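Local coordinates for amine oxidase (Emericella nidulans, PDB 3PGB), which probably oxidises primary amines to aldehydes with a copper ion and a topaquinone cofactor in each subunit, passing the electrons to dioxygen, at residues His388-Asp393 / Gly529-His534; Pro394-Val399 / Gln509-Ala514; Ser398-Asp403 / Ser632-His637; Leu694-Val699 / Thr711-Gly716. One frame throughout, in Å; residues are numbered along the deposited sequence.

In the fold
All four contacts belong to the copper- and topaquinone-bearing domain and are mainly buried, though interaction 4 has partly exposed residues near the metal. Interactions 1 and 4 share the copper and one water: interaction 1 joins neighbouring strands through backbone bonds, whereas interaction 4 packs strands that do not pair with each other through a serine hydroxyl and sulfur. Interactions 2 and 3 start from the same piece of chain, which follows strand 374-389 of interaction 1. The former is an amide contact between helix 394-398 and the edge of a small sheet, the latter a methyl-and-amide meeting of strand 400-402 with a loop. Each contact also borders the second subunit.

Interaction 1 of 4, residues His388-Asp393 / Gly529-His534; sequences HYAAND and GSMHDH. With CU (copper (II) ion), chain D.
Backbone hydrogen bonds join H388 and D533 as an antiparallel hydrogen-bonded pair: H388 N donates to D533 O (3.1 Å) and D533 N to H388 O (2.9 Å). Y389 and H532 follow as the non-hydrogen-bonded pair, after which the strands begin to part, with only a weak bond from A390 N to M531 O (3.4 Å).

The aromatic contact lies on one face of this pairing. H532 CB sits over the middle of the Y389 ring, 3.5 Å from its centroid, in a CH-pi contact. H532 CG lies between its backbone N and carbonyl carbon (chi1 56°), which lays the imidazole alongside the tyrosine with the planes inclined by 36°. Y389 CE2 approaches H532 ND1 to 3.3 Å, and Y389 OH lies above the imidazole.

Metal coordination uses the far nitrogen of two histidines on the same strand, H532 NE2 at 2.0 Å and H534 NE2 at 2.1 Å from the copper. H698 supplies the third histidine ligand, and a water O lies 2.5 Å from the copper.

Because Y389 OH also hydrogen-bonds O4 of the topaquinone at position 484, this one tyrosine links a copper ligand to the cofactor, consistent with a role in holding the quinone ring in place.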
# COMPACT_ATOMS: atom_id res chain seq x y z
N HIS A 388 10.18 6.31 -18.99
CA HIS A 388 10.83 7.55 -19.40
C HIS A 388 12.11 7.75 -18.60
O HIS A 388 12.06 7.90 -17.39
CB HIS A 388 9.88 8.73 -19.16
CG HIS A 388 10.23 9.95 -19.95
ND1 HIS A 388 11.45 10.60 -19.83
CD2 HIS A 388 9.52 10.66 -20.85
CE1 HIS A 388 11.47 11.64 -20.63
NE2 HIS A 388 10.31 11.70 -21.27
N TYR A 389 13.24 7.76 -19.29
CA TYR A 389 14.55 7.90 -18.65
C TYR A 389 15.11 9.33 -18.75
O TYR A 389 14.53 10.20 -19.40
CB TYR A 389 15.55 6.92 -19.27
CG TYR A 389 15.25 5.49 -18.94
CD1 TYR A 389 14.21 4.81 -19.57
CD2 TYR A 389 16.01 4.81 -18.00
CE1 TYR A 389 13.93 3.50 -19.25
CE2 TYR A 389 15.74 3.50 -17.69
CZ TYR A 389 14.70 2.85 -18.31
OH TYR A 389 14.45 1.54 -17.99
N ALA A 390 16.22 9.55 -18.06
CA ALA A 390 16.97 10.81 -18.12
C ALA A 390 18.40 10.50 -17.76
O ALA A 390 18.66 9.57 -16.98
CB ALA A 390 16.38 11.83 -17.16
N ALA A 391 19.34 11.27 -18.31
CA ALA A 391 20.76 11.06 -18.05
C ALA A 391 21.60 12.17 -18.66
O ALA A 391 21.10 12.99 -19.42
CB ALA A 391 21.20 9.71 -18.61
N ASN A 392 22.88 12.19 -18.31
CA ASN A 392 23.83 13.11 -18.92
C ASN A 392 24.39 12.56 -20.24
O ASN A 392 25.20 13.22 -20.87
CB ASN A 392 24.97 13.43 -17.95
CG ASN A 392 25.70 14.72 -18.28
OD1 ASN A 392 25.17 15.59 -18.98
ND2 ASN A 392 26.91 14.87 -17.77
N ASP A 393 23.95 11.37 -20.64
CA ASP A 393 24.34 10.79 -21.92
C ASP A 393 23.13 10.76 -22.86
O ASP A 393 22.00 10.76 -22.38
CB ASP A 393 24.98 9.40 -21.73
CG ASP A 393 23.97 8.29 -21.47
OD1 ASP A 393 23.08 8.06 -22.33
OD2 ASP A 393 24.10 7.61 -20.43
N GLY A 529 22.97 3.52 -11.71
CA GLY A 529 21.63 2.99 -11.63
C GLY A 529 20.68 3.72 -12.55
O GLY A 529 19.69 3.15 -12.98
N SER A 530 21.01 4.98 -12.86
CA SER A 530 20.24 5.82 -13.78
C SER A 530 18.97 6.31 -13.08
O SER A 530 18.90 6.32 -11.85
CB SER A 530 19.93 5.08 -15.09
OG SER A 530 19.68 5.96 -16.18
N MET A 531 17.98 6.74 -13.87
CA MET A 531 16.69 7.13 -13.32
C MET A 531 15.61 7.01 -14.38
O MET A 531 15.88 7.20 -15.56
CB MET A 531 16.73 8.56 -12.77
CG MET A 531 17.10 9.64 -13.78
SD MET A 531 17.28 11.27 -13.04
CE MET A 531 15.62 11.54 -12.39
N HIS A 532 14.40 6.68 -13.96
CA HIS A 532 13.27 6.59 -14.88
C HIS A 532 11.93 6.64 -14.16
O HIS A 532 11.84 6.25 -12.99
CB HIS A 532 13.36 5.33 -15.75
CG HIS A 532 13.46 4.06 -14.96
ND1 HIS A 532 14.66 3.53 -14.53
CD2 HIS A 532 12.50 3.21 -14.51
CE1 HIS A 532 14.43 2.42 -13.85
NE2 HIS A 532 13.13 2.20 -13.83
N ASP A 533 10.91 7.13 -14.86
CA ASP A 533 9.54 7.08 -14.36
C ASP A 533 8.80 5.93 -15.04
O ASP A 533 8.81 5.80 -16.27
CB ASP A 533 8.80 8.39 -14.63
CG ASP A 533 9.09 9.47 -13.60
OD1 ASP A 533 9.87 9.24 -12.64
OD2 ASP A 533 8.52 10.57 -13.75
N HIS A 534 8.18 5.08 -14.22
CA HIS A 534 7.22 4.12 -14.72
C HIS A 534 5.86 4.79 -14.63
O HIS A 534 5.48 5.27 -13.56
CB HIS A 534 7.18 2.87 -13.84
CG HIS A 534 8.41 2.02 -13.93
ND1 HIS A 534 8.62 1.12 -14.95
CD2 HIS A 534 9.47 1.91 -13.10
CE1 HIS A 534 9.76 0.50 -14.75
NE2 HIS A 534 10.30 0.96 -13.64
CU CU D . 12.15 0.84 -12.68
O HOH W 1 13.12 -1.24 -13.63

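Interaction 2 of 4, residues Pro394-Val399 / Gln509-Ala514; sequences PVQSSV and QSAYYA
Helix 394-398, a short helix directly after strand 374-389, rests on the edge strand 511-512 of a small three-stranded sheet through Q396 and A511, with Q509 just ahead of that strand. Q396 CG touches A511 CB at 3.7 Å. Beyond CG the chain bends (chi2 -63°), carrying the amide across the backbone of S510, whose O lies 3.4 Å from Q396 CD.

One hydrogen bond crosses the contact: Q396 NE2 donates to Q509 OE1 at 2.9 Å, with an angle of 151° at the hydrogen. It arrives in the carbonyl plane, on a lone pair, although the two amide planes are turned 66° apart. D393 is the N-cap of the helix, its OD1 accepting from Q396 N, and at the other end S398 OG donates to P394 O at 2.6 Å.

Both glutamines are held at their second amide atom as well. Q396 OE1 bonds S530 OG, and Q509 NE2 bonds Y401 OH, which together fix the rotation of the two amides. Q509 reaches Q396 on a chain extended beyond CG, while V399 CG2 comes from the opposite direction to within 3.7 Å of Q509 OE1. W565 of the second subunit packs against P394 and S397.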
# COMPACT_ATOMS: atom_id res chain seq x y z
N PRO A 394 23.35 10.75 -24.18
CA PRO A 394 22.25 10.91 -25.13
C PRO A 394 21.34 9.70 -25.30
O PRO A 394 20.18 9.85 -25.66
CB PRO A 394 22.97 11.19 -26.45
CG PRO A 394 24.26 10.46 -26.32
CD PRO A 394 24.64 10.54 -24.87
N VAL A 395 21.87 8.50 -25.08
CA VAL A 395 21.07 7.30 -25.22
C VAL A 395 20.04 7.22 -24.09
O VAL A 395 18.83 7.17 -24.35
CB VAL A 395 21.95 6.03 -25.27
CG1 VAL A 395 21.12 4.77 -24.95
CG2 VAL A 395 22.62 5.91 -26.65
N GLN A 396 20.52 7.23 -22.86
CA GLN A 396 19.64 7.17 -21.69
C GLN A 396 18.76 8.40 -21.57
O GLN A 396 17.62 8.30 -21.11
CB GLN A 396 20.43 6.98 -20.40
CG GLN A 396 20.88 5.56 -20.17
CD GLN A 396 19.72 4.62 -20.02
OE1 GLN A 396 19.07 4.58 -18.97
NE2 GLN A 396 19.42 3.86 -21.07
N SER A 397 19.27 9.56 -21.98
CA SER A 397 18.47 10.79 -21.99
C SER A 397 17.26 10.67 -22.92
O SER A 397 16.21 11.23 -22.65
CB SER A 397 19.33 11.99 -22.41
OG SER A 397 18.55 13.18 -22.49
N SER A 398 17.42 9.92 -24.00
CA SER A 398 16.42 9.85 -25.06
C SER A 398 15.42 8.71 -24.92
O SER A 398 14.42 8.70 -25.63
CB SER A 398 17.11 9.73 -26.42
OG SER A 398 17.98 10.83 -26.65
N VAL A 399 15.69 7.74 -24.05
CA VAL A 399 14.79 6.59 -23.93
C VAL A 399 13.45 6.98 -23.29
O VAL A 399 13.41 7.56 -22.20
CB VAL A 399 15.40 5.41 -23.14
CG1 VAL A 399 14.35 4.35 -22.87
CG2 VAL A 399 16.55 4.79 -23.92
N GLN A 509 17.50 -1.01 -16.85
CA GLN A 509 18.29 -0.54 -17.98
C GLN A 509 19.27 0.48 -17.44
O GLN A 509 18.90 1.60 -17.09
CB GLN A 509 17.45 0.04 -19.10
CG GLN A 509 18.28 0.26 -20.35
CD GLN A 509 17.45 0.68 -21.52
OE1 GLN A 509 17.46 1.85 -21.91
NE2 GLN A 509 16.73 -0.27 -22.11
N SER A 510 20.53 0.06 -17.41
CA SER A 510 21.59 0.75 -16.71
C SER A 510 22.08 1.97 -17.48
O SER A 510 21.61 2.24 -18.58
CB SER A 510 22.74 -0.23 -16.50
OG SER A 510 23.78 0.32 -15.73
N ALA A 511 23.00 2.71 -16.89
CA ALA A 511 23.66 3.84 -17.55
C ALA A 511 25.13 3.83 -17.17
O ALA A 511 25.49 3.43 -16.06
CB ALA A 511 23.02 5.15 -17.13
N TYR A 512 25.99 4.25 -18.10
CA TYR A 512 27.43 4.34 -17.83
C TYR A 512 27.68 5.42 -16.78
O TYR A 512 27.02 6.46 -16.79
CB TYR A 512 28.22 4.64 -19.11
CG TYR A 512 29.70 4.33 -19.00
CD1 TYR A 512 30.15 3.01 -18.89
CD2 TYR A 512 30.64 5.35 -19.02
CE1 TYR A 512 31.51 2.72 -18.80
CE2 TYR A 512 32.00 5.07 -18.92
CZ TYR A 512 32.42 3.76 -18.81
OH TYR A 512 33.76 3.49 -18.72
N TYR A 513 28.62 5.16 -15.88
CA TYR A 513 28.81 6.01 -14.69
C TYR A 513 29.33 7.39 -15.04
O TYR A 513 28.99 8.37 -14.38
CB TYR A 513 29.76 5.35 -13.69
CG TYR A 513 31.23 5.60 -13.95
CD1 TYR A 513 31.94 6.53 -13.19
CD2 TYR A 513 31.92 4.91 -14.95
CE1 TYR A 513 33.29 6.77 -13.42
CE2 TYR A 513 33.27 5.13 -15.18
CZ TYR A 513 33.95 6.07 -14.42
OH TYR A 513 35.29 6.30 -14.65
N ALA A 514 30.16 7.46 -16.08
CA ALA A 514 30.99 8.63 -16.35
C ALA A 514 30.15 9.90 -16.48
O ALA A 514 29.32 10.01 -17.36
CB ALA A 514 31.84 8.42 -17.60

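Interaction 3 of 4, residues Ser398-Asp403 / Ser632-His637; sequences SVAYLD and SSNLVH
N634 and L635 bring a loop against the side of strand 400-402, in a buried contact, part apolar and part an amide against a backbone carbonyl, between a short strand and the long connection that joins strands 613-619 and 646-650. A400 is the residue that both loop side chains meet. Its CB touches N634 CB at 3.7 Å and L635 CD2 at the same distance. The same methyl of L635 faces L402 CD1 more loosely, at 4.3 Å. A400 and L402 can share this partner because alternate residues of the strand point the same way, while Y401 between them points away from the loop.

N634 CG lies anti to its carbonyl carbon (chi1 -69°), which puts the amide against S398. S398 O sits over the face of this amide, 3.2 Å from N634 CG, and N634 OD1 comes within 3.3 Å of S398 CA. From that position S398 O offers ND2 a poor angle for a bond, and the clear partner of ND2 is S397 O, in the last turn of helix 394-398. The amide thus ties the loop to the end of that helix.

The loop has its own internal brace, an ST motif in which L635 N donates to S632 OG (3.1 Å), followed by V636 N to S632 O (3.1 Å). These bonds close a tight turn from which N634 and L635 face the strand. S632 OG is bonded as well to NE2 of H388.

Strand 400-402 pairs antiparallel with 374-389, and after it comes D403, the predicted proton acceptor; the loop itself borders the dimer partner, S633 OG bonding N572 N of the second subunit.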
# COMPACT_ATOMS: atom_id res chain seq x y z
N SER A 398 17.42 9.92 -24.00
CA SER A 398 16.42 9.85 -25.06
C SER A 398 15.42 8.71 -24.92
O SER A 398 14.42 8.70 -25.63
CB SER A 398 17.11 9.73 -26.42
OG SER A 398 17.98 10.83 -26.65
N VAL A 399 15.69 7.74 -24.05
CA VAL A 399 14.79 6.59 -23.93
C VAL A 399 13.45 6.98 -23.29
O VAL A 399 13.41 7.56 -22.20
CB VAL A 399 15.40 5.41 -23.14
CG1 VAL A 399 14.35 4.35 -22.87
CG2 VAL A 399 16.55 4.79 -23.92
N ALA A 400 12.37 6.69 -24.00
CA ALA A 400 11.02 6.83 -23.48
C ALA A 400 10.19 5.68 -24.06
O ALA A 400 9.43 5.86 -25.00
CB ALA A 400 10.43 8.17 -23.86
N TYR A 401 10.36 4.49 -23.48
CA TYR A 401 9.68 3.29 -23.95
C TYR A 401 8.17 3.41 -23.81
O TYR A 401 7.66 3.85 -22.78
CB TYR A 401 10.15 2.04 -23.19
CG TYR A 401 11.57 1.61 -23.48
CD1 TYR A 401 11.98 1.32 -24.77
CD2 TYR A 401 12.50 1.48 -22.46
CE1 TYR A 401 13.26 0.93 -25.04
CE2 TYR A 401 13.80 1.08 -22.72
CZ TYR A 401 14.17 0.81 -24.02
OH TYR A 401 15.46 0.42 -24.32
N LEU A 402 7.47 3.01 -24.86
CA LEU A 402 6.04 2.82 -24.85
C LEU A 402 5.83 1.35 -25.20
O LEU A 402 5.95 0.96 -26.36
CB LEU A 402 5.37 3.76 -25.85
CG LEU A 402 5.47 5.25 -25.49
CD1 LEU A 402 5.16 6.14 -26.68
CD2 LEU A 402 4.56 5.60 -24.30
N ASP A 403 5.55 0.55 -24.18
CA ASP A 403 5.70 -0.91 -24.27
C ASP A 403 4.73 -1.65 -25.19
O ASP A 403 5.02 -2.77 -25.60
CB ASP A 403 5.65 -1.54 -22.87
CG ASP A 403 6.97 -1.42 -22.13
OD1 ASP A 403 8.04 -1.49 -22.78
OD2 ASP A 403 6.93 -1.28 -20.89
N SER A 632 7.94 16.70 -22.45
CA SER A 632 9.07 15.84 -22.82
C SER A 632 9.50 16.00 -24.27
O SER A 632 8.67 15.97 -25.18
CB SER A 632 8.72 14.37 -22.56
OG SER A 632 9.65 13.51 -23.18
N SER A 633 10.80 16.19 -24.48
CA SER A 633 11.37 16.22 -25.82
C SER A 633 11.38 14.83 -26.45
O SER A 633 11.31 14.70 -27.68
CB SER A 633 12.80 16.78 -25.78
OG SER A 633 12.83 18.13 -25.35
N ASN A 634 11.46 13.78 -25.63
CA ASN A 634 11.41 12.41 -26.13
C ASN A 634 10.04 12.03 -26.70
O ASN A 634 9.94 11.37 -27.73
CB ASN A 634 11.74 11.41 -25.02
CG ASN A 634 13.17 11.47 -24.57
OD1 ASN A 634 14.00 12.16 -25.17
ND2 ASN A 634 13.47 10.75 -23.50
N LEU A 635 9.00 12.45 -25.99
CA LEU A 635 7.65 11.98 -26.26
C LEU A 635 6.92 12.85 -27.26
O LEU A 635 6.20 12.35 -28.12
CB LEU A 635 6.83 11.92 -24.97
CG LEU A 635 7.15 10.77 -24.02
CD1 LEU A 635 6.21 10.82 -22.83
CD2 LEU A 635 7.03 9.44 -24.74
N VAL A 636 7.09 14.16 -27.13
CA VAL A 636 6.32 15.13 -27.91
C VAL A 636 4.83 14.86 -27.65
O VAL A 636 4.37 15.04 -26.53
CB VAL A 636 6.74 15.12 -29.40
CG1 VAL A 636 6.05 16.25 -30.16
CG2 VAL A 636 8.25 15.27 -29.50
N HIS A 637 4.07 14.39 -28.65
CA HIS A 637 2.63 14.16 -28.46
C HIS A 637 2.27 12.69 -28.18
O HIS A 637 1.09 12.35 -28.11
CB HIS A 637 1.84 14.67 -29.67
CG HIS A 637 2.00 16.14 -29.93
ND1 HIS A 637 1.65 17.10 -29.01
CD2 HIS A 637 2.44 16.81 -31.02
CE1 HIS A 637 1.88 18.30 -29.51
NE2 HIS A 637 2.36 18.15 -30.73

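Interaction 4 of 4, residues Leu694-Val699 / Thr711-Gly716; sequences LGMHHV and TTAHSG. With CU (copper (II) ion), chain D.
S715 and L694 form the close-packed end of this contact. S715 OG, held anti to its own backbone N (chi1 -179°), projects between the strands and accepts a hydrogen bond from G695 N at 2.9 Å, with an angle of 149° at the hydrogen. S715 OG also bonds G623 O, so the buried hydroxyl has two partners, one donor and one acceptor. L694 lies along S715 and G716, its CB 3.5 Å from S715 OG. Of its two methyls, CD1 is 3.6 Å from S715 O. The other, CD2, reaches G716 C at 3.8 Å.

Strands 694-698 and 714-716 do not exchange backbone hydrogen bonds. Each pairs with a different neighbour, 532-542 for the first and 498-504 for the second, consistent with different layers of the beta-sandwich of the family's catalytic domain. Their axes approach to 5.9 Å and run roughly antiparallel, at 148°.

Toward the copper the fit relaxes and several residues become partly exposed. M696, bent at both chi2 and chi3, bridges the widening gap with its thioether: CE meets S715 CB at 3.9 Å. Its SD lies 3.8 Å from H714 N, with A713 CB farther from the sulfur. A713 is the centre of an inverse gamma turn that leads into strand 714-716. M696 also packs on H534, one of the copper ligands. H698 binds the copper through ND1 at 2.0 Å, with a water at its ring edge in plane, and NE2 of the same ring is hydrogen-bonded to D704 OD1, a second-shell carboxylate that probably helps set the imidazole's orientation.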
# COMPACT_ATOMS: atom_id res chain seq x y z
N LEU A 694 -1.06 4.24 -12.79
CA LEU A 694 -0.20 3.69 -11.77
C LEU A 694 1.21 4.06 -12.20
O LEU A 694 1.47 4.21 -13.39
CB LEU A 694 -0.36 2.17 -11.65
CG LEU A 694 -1.77 1.63 -11.37
CD1 LEU A 694 -1.69 0.17 -10.96
CD2 LEU A 694 -2.50 2.42 -10.32
N GLY A 695 2.12 4.22 -11.24
CA GLY A 695 3.48 4.61 -11.59
C GLY A 695 4.44 4.79 -10.42
O GLY A 695 4.02 4.81 -9.27
N MET A 696 5.72 4.92 -10.75
CA MET A 696 6.80 5.00 -9.76
C MET A 696 7.92 5.90 -10.27
O MET A 696 8.19 5.92 -11.47
CB MET A 696 7.43 3.63 -9.57
CG MET A 696 6.55 2.58 -8.93
SD MET A 696 6.78 0.98 -9.74
CE MET A 696 5.40 0.98 -10.88
N HIS A 697 8.57 6.62 -9.36
CA HIS A 697 9.83 7.28 -9.66
C HIS A 697 10.92 6.33 -9.20
O HIS A 697 11.02 6.03 -8.01
CB HIS A 697 9.96 8.62 -8.92
CG HIS A 697 8.84 9.57 -9.19
ND1 HIS A 697 8.67 10.20 -10.40
CD2 HIS A 697 7.83 10.01 -8.39
CE1 HIS A 697 7.60 10.98 -10.35
NE2 HIS A 697 7.08 10.89 -9.14
N HIS A 698 11.72 5.85 -10.14
CA HIS A 698 12.70 4.82 -9.85
C HIS A 698 14.11 5.31 -10.14
O HIS A 698 14.50 5.47 -11.30
CB HIS A 698 12.38 3.56 -10.67
CG HIS A 698 13.12 2.34 -10.22
ND1 HIS A 698 13.15 1.18 -10.97
CD2 HIS A 698 13.87 2.09 -9.12
CE1 HIS A 698 13.87 0.27 -10.34
NE2 HIS A 698 14.32 0.80 -9.21
N VAL A 699 14.85 5.57 -9.06
CA VAL A 699 16.27 5.87 -9.13
C VAL A 699 17.02 4.68 -8.55
O VAL A 699 17.29 4.64 -7.35
CB VAL A 699 16.61 7.15 -8.33
CG1 VAL A 699 18.08 7.52 -8.52
CG2 VAL A 699 15.71 8.30 -8.76
N THR A 711 8.85 -6.03 -3.75
CA THR A 711 8.39 -5.51 -2.47
C THR A 711 8.19 -4.00 -2.51
O THR A 711 7.19 -3.49 -2.03
CB THR A 711 9.40 -5.80 -1.34
OG1 THR A 711 10.73 -5.73 -1.88
CG2 THR A 711 9.14 -7.17 -0.72
N THR A 712 9.16 -3.30 -3.07
CA THR A 712 9.19 -1.85 -3.05
C THR A 712 8.81 -1.21 -4.38
O THR A 712 8.31 -0.09 -4.40
CB THR A 712 10.57 -1.35 -2.60
OG1 THR A 712 11.59 -2.06 -3.32
CG2 THR A 712 10.75 -1.60 -1.11
N ALA A 713 9.04 -1.91 -5.50
CA ALA A 713 8.60 -1.43 -6.81
C ALA A 713 7.13 -1.79 -7.00
O ALA A 713 6.79 -2.80 -7.61
CB ALA A 713 9.46 -2.03 -7.91
N HIS A 714 6.25 -0.93 -6.49
CA HIS A 714 4.84 -1.26 -6.33
C HIS A 714 3.99 0.00 -6.45
O HIS A 714 4.40 1.08 -6.03
CB HIS A 714 4.64 -1.93 -4.97
CG HIS A 714 3.21 -2.23 -4.62
ND1 HIS A 714 2.32 -2.79 -5.52
CD2 HIS A 714 2.53 -2.08 -3.46
CE1 HIS A 714 1.15 -2.95 -4.93
NE2 HIS A 714 1.25 -2.53 -3.68
N SER A 715 2.82 -0.15 -7.05
CA SER A 715 1.91 0.95 -7.28
C SER A 715 0.51 0.37 -7.47
O SER A 715 0.35 -0.66 -8.12
CB SER A 715 2.34 1.73 -8.53
OG SER A 715 1.49 2.83 -8.78
N GLY A 716 -0.49 1.00 -6.87
CA GLY A 716 -1.84 0.46 -6.94
C GLY A 716 -2.93 1.47 -6.65
O GLY A 716 -2.72 2.47 -5.97
CU CU D . 12.15 0.84 -12.68
O HOH W 1 13.12 -1.24 -13.63